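PDB 6HUH: beta-lactamase from Klebsiella pneumoniae, which probably hydrolyses the beta-lactam ring of antibiotics to give substituted beta-amino acids, acting as a class D serine beta-lactamase. Local coordinates for residues Arg117-Gln120 with Tyr121-Phe125; Lys138-Gly141 with Leu142-Trp146. One frame throughout, in Å; residues are numbered along the deposited sequence.

Contact 1: residues Arg117-Gln120 with Tyr121-Phe125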
# COMPACT_ATOMS: atom_id res chain seq x y z
N ARG A 117 -29.47 -3.76 4.80
CA ARG A 117 -28.71 -2.69 4.14
C ARG A 117 -27.91 -3.29 2.96
O ARG A 117 -27.89 -2.71 1.88
CB ARG A 117 -27.77 -1.99 5.13
CG ARG A 117 -27.91 -0.47 5.20
CD ARG A 117 -27.19 0.04 6.45
NE ARG A 117 -26.76 1.44 6.36
CZ ARG A 117 -25.92 2.02 7.22
NH1 ARG A 117 -25.41 1.33 8.23
NH2 ARG A 117 -25.59 3.29 7.07
N PHE A 118 -27.28 -4.48 3.18
CA PHE A 118 -26.50 -5.22 2.20
C PHE A 118 -27.33 -5.41 0.95
O PHE A 118 -26.95 -4.95 -0.12
CB PHE A 118 -26.04 -6.56 2.80
CG PHE A 118 -25.12 -7.45 1.99
CD1 PHE A 118 -24.14 -6.91 1.18
CD2 PHE A 118 -25.16 -8.83 2.13
CE1 PHE A 118 -23.26 -7.72 0.47
CE2 PHE A 118 -24.27 -9.65 1.44
CZ PHE A 118 -23.34 -9.10 0.60
N GLN A 119 -28.53 -6.01 1.12
CA GLN A 119 -29.50 -6.23 0.05
C GLN A 119 -29.93 -4.91 -0.57
O GLN A 119 -30.01 -4.86 -1.78
CB GLN A 119 -30.72 -7.02 0.57
CG GLN A 119 -31.62 -7.61 -0.52
CD GLN A 119 -30.98 -8.77 -1.25
OE1 GLN A 119 -30.86 -9.88 -0.72
NE2 GLN A 119 -30.57 -8.55 -2.49
N GLN A 120 -30.18 -3.84 0.22
CA GLN A 120 -30.58 -2.53 -0.33
C GLN A 120 -29.54 -1.99 -1.30
O GLN A 120 -29.89 -1.55 -2.41
CB GLN A 120 -30.80 -1.51 0.78
CG GLN A 120 -32.11 -1.67 1.52
CD GLN A 120 -32.16 -0.81 2.77
OE1 GLN A 120 -32.33 -1.33 3.88
NE2 GLN A 120 -32.05 0.51 2.60
N TYR A 121 -28.24 -2.07 -0.90
CA TYR A 121 -27.09 -1.64 -1.69
C TYR A 121 -26.99 -2.51 -2.96
O TYR A 121 -26.99 -1.94 -4.04
CB TYR A 121 -25.80 -1.73 -0.88
CG TYR A 121 -25.51 -0.55 0.03
CD1 TYR A 121 -25.03 0.65 -0.49
CD2 TYR A 121 -25.57 -0.67 1.41
CE1 TYR A 121 -24.71 1.73 0.33
CE2 TYR A 121 -25.25 0.40 2.25
CZ TYR A 121 -24.81 1.60 1.71
OH TYR A 121 -24.47 2.67 2.50
N VAL A 122 -26.99 -3.87 -2.84
CA VAL A 122 -26.91 -4.80 -3.99
C VAL A 122 -28.05 -4.54 -4.99
O VAL A 122 -27.79 -4.54 -6.19
CB VAL A 122 -26.78 -6.30 -3.59
CG1 VAL A 122 -26.83 -7.23 -4.79
CG2 VAL A 122 -25.48 -6.52 -2.83
N ASP A 123 -29.27 -4.22 -4.49
CA ASP A 123 -30.42 -3.88 -5.33
C ASP A 123 -30.20 -2.52 -6.02
O ASP A 123 -30.29 -2.47 -7.25
CB ASP A 123 -31.72 -3.81 -4.50
CG ASP A 123 -32.26 -5.13 -3.97
OD1 ASP A 123 -31.55 -6.15 -4.07
OD2 ASP A 123 -33.40 -5.13 -3.43
N ARG A 124 -29.86 -1.44 -5.25
CA ARG A 124 -29.66 -0.09 -5.80
C ARG A 124 -28.52 -0.00 -6.78
O ARG A 124 -28.57 0.82 -7.70
CB ARG A 124 -29.54 0.99 -4.71
CG ARG A 124 -30.78 1.88 -4.66
CD ARG A 124 -30.55 3.24 -4.02
NE ARG A 124 -31.71 4.13 -4.21
CZ ARG A 124 -31.73 5.42 -3.91
NH1 ARG A 124 -30.66 6.01 -3.40
NH2 ARG A 124 -32.83 6.13 -4.12
N PHE A 125 -27.50 -0.88 -6.60
CA PHE A 125 -26.32 -1.05 -7.45
C PHE A 125 -26.64 -1.95 -8.66
O PHE A 125 -25.83 -2.01 -9.59
CB PHE A 125 -25.16 -1.67 -6.66
CG PHE A 125 -24.43 -0.75 -5.70
CD1 PHE A 125 -24.68 0.62 -5.69
CD2 PHE A 125 -23.46 -1.25 -4.83
CE1 PHE A 125 -24.00 1.47 -4.82
CE2 PHE A 125 -22.77 -0.40 -3.97
CZ PHE A 125 -23.05 0.95 -3.96
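Four consecutive i to i+4 hydrogen bonds join Arg117-Gln120 to Tyr121-Arg124 as one unbroken turn after another of helix 115-124. Tyr121 N reaches Arg117 O at 2.9 Å, and Val122 N bonds Phe118 O. Asp123 N and Arg124 N repeat the pattern on Gln119 O and Gln120 O. On one flank Gln119 ties its amide to Asp123: Gln119 NE2 donates an N-H hydrogen bond to Asp123 OD1 at 3.0 Å, on the syn side of the carboxylate and 26° out of its plane. The bend at chi2 of Gln119 (71°) turns the amide toward the next turn, bringing NE2 within bonding distance of Asp123 OD1. Arg130 O is a second acceptor for the same NE2. On the flank turned to helix 56-64, the Tyr121 ring runs beside the extended Arg117 chain, Tyr121 CE2 lying 4.1 Å from Arg117 CG, while its hydroxyl bonds Asp63. The buried Phe118 and Val122 side chains lie side by side, pointing the same way, with Phe118 CE1 4.2 Å from Val122 CG2. The helix is thus amphipathic: Phe118 and Val122 face the interior, and the Gln119 amide divides its N-H groups between a side chain of its own helix and the backbone of the following loop, which probably fixes the rotation of that amide.

Contact 2: residues Lys138-Gly141 with Leu142-Trp146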
# COMPACT_ATOMS: atom_id res chain seq x y z
N LYS A 138 -27.87 -23.69 5.29
CA LYS A 138 -27.18 -22.75 6.18
C LYS A 138 -27.40 -21.40 5.54
O LYS A 138 -27.02 -21.19 4.38
CB LYS A 138 -25.68 -23.11 6.33
CG LYS A 138 -24.98 -23.62 5.05
CD LYS A 138 -23.75 -24.49 5.34
CE LYS A 138 -24.08 -25.94 5.65
NZ LYS A 138 -24.59 -26.67 4.46
N HIS A 139 -28.14 -20.52 6.22
CA HIS A 139 -28.49 -19.23 5.64
C HIS A 139 -27.39 -18.15 5.83
O HIS A 139 -27.69 -16.97 5.99
CB HIS A 139 -29.88 -18.75 6.09
CG HIS A 139 -30.67 -18.09 4.98
ND1 HIS A 139 -30.46 -16.75 4.63
CD2 HIS A 139 -31.61 -18.60 4.15
CE1 HIS A 139 -31.28 -16.51 3.61
NE2 HIS A 139 -31.99 -17.59 3.29
N ASP A 140 -26.11 -18.55 5.66
CA ASP A 140 -24.97 -17.65 5.75
C ASP A 140 -24.73 -16.82 4.46
O ASP A 140 -23.62 -16.79 3.93
CB ASP A 140 -23.69 -18.40 6.19
CG ASP A 140 -23.12 -19.45 5.23
OD1 ASP A 140 -23.81 -19.81 4.25
OD2 ASP A 140 -21.95 -19.86 5.43
N GLY A 141 -25.76 -16.14 3.98
CA GLY A 141 -25.65 -15.30 2.80
C GLY A 141 -24.88 -14.02 3.03
O GLY A 141 -24.19 -13.53 2.13
N LEU A 142 -24.99 -13.46 4.25
CA LEU A 142 -24.35 -12.21 4.65
C LEU A 142 -22.83 -12.18 4.49
O LEU A 142 -22.28 -11.15 4.10
CB LEU A 142 -24.75 -11.84 6.09
CG LEU A 142 -24.30 -10.49 6.64
CD1 LEU A 142 -24.85 -9.33 5.82
CD2 LEU A 142 -24.69 -10.34 8.09
N THR A 143 -22.17 -13.30 4.79
CA THR A 143 -20.71 -13.35 4.75
C THR A 143 -20.15 -14.25 3.65
O THR A 143 -18.93 -14.27 3.45
CB THR A 143 -20.16 -13.73 6.13
OG1 THR A 143 -20.57 -15.07 6.44
CG2 THR A 143 -20.62 -12.78 7.23
N GLN A 144 -21.03 -14.99 2.94
CA GLN A 144 -20.62 -15.98 1.94
C GLN A 144 -21.28 -15.88 0.57
O GLN A 144 -21.07 -16.79 -0.23
CB GLN A 144 -20.85 -17.39 2.51
CG GLN A 144 -19.63 -18.30 2.50
CD GLN A 144 -18.67 -17.99 3.62
OE1 GLN A 144 -17.49 -17.68 3.39
NE2 GLN A 144 -19.16 -18.09 4.86
N ALA A 145 -22.07 -14.81 0.27
CA ALA A 145 -22.80 -14.69 -1.00
C ALA A 145 -21.92 -14.61 -2.25
O ALA A 145 -22.24 -15.24 -3.26
CB ALA A 145 -23.76 -13.51 -0.96
N TRP A 146 -20.84 -13.83 -2.18
CA TRP A 146 -19.89 -13.62 -3.28
C TRP A 146 -18.84 -14.74 -3.37
O TRP A 146 -18.28 -14.97 -4.44
CB TRP A 146 -19.24 -12.24 -3.17
CG TRP A 146 -18.43 -12.00 -1.92
CD1 TRP A 146 -17.07 -11.93 -1.83
CD2 TRP A 146 -18.93 -11.71 -0.60
NE1 TRP A 146 -16.69 -11.66 -0.54
CE2 TRP A 146 -17.81 -11.52 0.24
CE3 TRP A 146 -20.22 -11.61 -0.04
CZ2 TRP A 146 -17.94 -11.27 1.61
CZ3 TRP A 146 -20.34 -11.35 1.32
CH2 TRP A 146 -19.22 -11.18 2.12
O HOH W 1 -27.85 -13.65 5.33
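Gly141 O receives the shortest polar bond across the turn, from Ala145 N at 3.1 Å, though its bent N-H...O angle of 125° makes it weak. One residue earlier Asp140 O takes an equally bent, weak bond from Gln144 N (3.3 Å). The side chains of this same pair add a third link: Gln144 NE2 approaches Asp140 OD2 at 3.4 Å, also weakly, with the amide and carboxylate planes 51° apart. Asp140 holds CG between its backbone N and carbonyl carbon (chi1 66°), which sets OD2 4.0 Å from Gln144 CB; OD1 is taken by Asn135. Ahead of the helix, Asp140 is the centre of an inverse gamma turn, and a water weakly bridges His139 O to Leu142 N. Trp146 has Leu142 O at the edge of its ring; its NE1 bonds the carboxylated lysine at position 54, and its side chain is about 6 Å from that of Ser51, the probable acylated serine. Thr110, Gln107 and Ser149 bond Leu142 O, Thr143 O and Gln144 O, so side chains outside this weakly bonded turn satisfy its carbonyls. The chain then leads directly to the indole that holds the lysine carbamate, the general base in class D enzymes and probably here.

How the contacts relate
Contact 1 closes before contact 2 opens: helix 115-124 is followed by a loop and then by the short helix 141-144, all within the transpeptidase-type domain. Their centres lie 15 Å apart, yet they meet through Phe118, whose ring packs against residues 141-146, with Phe118 CZ 3.8 Å from Trp146 CZ3 and Phe118 CE2 3.7 Å from Leu142 O. Both also border helix 103-113, where Thr110 touches Phe118 and bonds Leu142 O, while Leu132 in the intervening loop touches side chains of both. Contact 1 therefore belongs to the helical packing away from the active site, whereas contact 2 brings that packing to Trp146, which bonds the carboxylated lysine and so probably borders the active site.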